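Local coordinates for ribosomal protein uL16 3-hydroxylase (Escherichia coli, PDB 4CCL) that hydroxylates an arginine of ribosomal protein uL16 at its C-3 position, using ferrous iron, 2-oxoglutarate and molecular oxygen, at residues P34-P37 against D38-A41. Numbering follows the deposited sequence.
Sequences PISP and DELA
Ser36 and Glu39 meet at the first turn of helix 37-45, where the serine hydroxyl touches both the backbone amide and the carboxylate of the glutamate. Ser36 OG accepts a practically straight hydrogen bond from Glu39 N (3.2 Å, N-H...O angle 179°); with a chi1 of 89° it is brought round between its own backbone N and carbonyl carbon, where it can meet that amide. Glu39 returns the contact: its CG stands beside its own N, anti to the carbonyl carbon (chi1 -54°), and the extended chain runs back toward the N-terminal side, where OE2 receives a weak hydrogen bond from Ser36 OG at 3.2 Å. Were Ser36 replaced by an alanine, Glu39 N would probably lose its capping acceptor and the carboxylate be held less firmly, OE2 having no hydroxyl partner. OE1, the other carboxylate oxygen, has a weak bond to His90. Ile35 and Glu39 lie alongside with their chains running opposite ways, CG1 of Ile35 resting on Glu39 CB at 3.5 Å. Ile35 CD1 reaches on to Leu40 CB (4.4 Å). Backbone bonds from Leu40 N to Ser36 O (2.9 Å) and from Ala41 N to Pro37 O (2.9 Å) start the helical pattern. Ile35, Pro37 and Leu40 pack on strands 108-116 and 195-202 of the JmjC domain, while Ser36, followed by Pro37 at N1 and Glu39 at N3, makes a serine N-cap.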
loop_
_atom_site.group_PDB
_atom_site.type_symbol
_atom_site.label_atom_id
_atom_site.label_comp_id
_atom_site.label_asym_id
_atom_site.label_seq_id
_atom_site.Cartn_x
_atom_site.Cartn_y
_atom_site.Cartn_z
ATOM N N PRO B 34 4.641 33.469 24.827
ATOM C CA PRO B 34 3.235 33.071 24.941
ATOM C C PRO B 34 2.998 32.205 26.171
ATOM O O PRO B 34 1.898 32.198 26.721
ATOM C CB PRO B 34 2.999 32.256 23.666
ATOM C CG PRO B 34 4.346 31.740 23.292
ATOM C CD PRO B 34 5.318 32.805 23.699
ATOM N N ILE B 35 4.035 31.497 26.604
ATOM C CA ILE B 35 3.906 30.554 27.703
ATOM C C ILE B 35 5.130 30.649 28.621
ATOM O O ILE B 35 6.154 31.219 28.241
ATOM C CB ILE B 35 3.702 29.114 27.161
ATOM C CG1 ILE B 35 3.052 28.209 28.209
ATOM C CG2 ILE B 35 5.005 28.538 26.640
ATOM C CD1 ILE B 35 2.924 26.763 27.776
ATOM N N SER B 36 5.016 30.099 29.826
ATOM C CA SER B 36 6.088 30.157 30.817
ATOM C C SER B 36 6.610 28.744 31.069
ATOM O O SER B 36 5.898 27.773 30.820
ATOM C CB SER B 36 5.579 30.777 32.124
ATOM O OG SER B 36 5.054 29.786 32.993
ATOM N N PRO B 37 7.868 28.621 31.530
ATOM C CA PRO B 37 8.469 27.306 31.796
ATOM C C PRO B 37 7.623 26.445 32.734
ATOM O O PRO B 37 7.590 25.219 32.592
ATOM C CB PRO B 37 9.793 27.665 32.473
ATOM C CG PRO B 37 10.141 28.998 31.920
ATOM C CD PRO B 37 8.828 29.717 31.763
ATOM N N ASP B 38 6.947 27.093 33.676
ATOM C CA ASP B 38 6.052 26.412 34.604
ATOM C C ASP B 38 4.843 25.826 33.884
ATOM O O ASP B 38 4.543 24.635 34.020
ATOM C CB ASP B 38 5.595 27.369 35.708
ATOM C CG ASP B 38 6.648 27.569 36.777
ATOM O OD1 ASP B 38 7.471 26.651 36.975
ATOM O OD2 ASP B 38 6.651 28.637 37.422
ATOM N N GLU B 39 4.154 26.670 33.119
ATOM C CA GLU B 39 2.990 26.243 32.349
ATOM C C GLU B 39 3.374 25.114 31.401
ATOM O O GLU B 39 2.589 24.196 31.155
ATOM C CB GLU B 39 2.409 27.409 31.543
ATOM C CG GLU B 39 2.071 28.658 32.343
ATOM C CD GLU B 39 1.710 29.833 31.449
ATOM O OE1 GLU B 39 0.772 29.698 30.635
ATOM O OE2 GLU B 39 2.373 30.887 31.549
ATOM N N LEU B 40 4.596 25.191 30.881
ATOM C CA LEU B 40 5.123 24.176 29.980
ATOM C C LEU B 40 5.379 22.862 30.710
ATOM O O LEU B 40 5.127 21.787 30.167
ATOM C CB LEU B 40 6.418 24.662 29.325
ATOM C CG LEU B 40 7.039 23.729 28.283
ATOM C CD1 LEU B 40 6.119 23.590 27.083
ATOM C CD2 LEU B 40 8.405 24.229 27.852
ATOM N N ALA B 41 5.887 22.951 31.936
ATOM C CA ALA B 41 6.151 21.759 32.736
ATOM C C ALA B 41 4.841 21.052 33.080
ATOM O O ALA B 41 4.701 19.833 32.894
ATOM C CB ALA B 41 6.917 22.124 33.998
#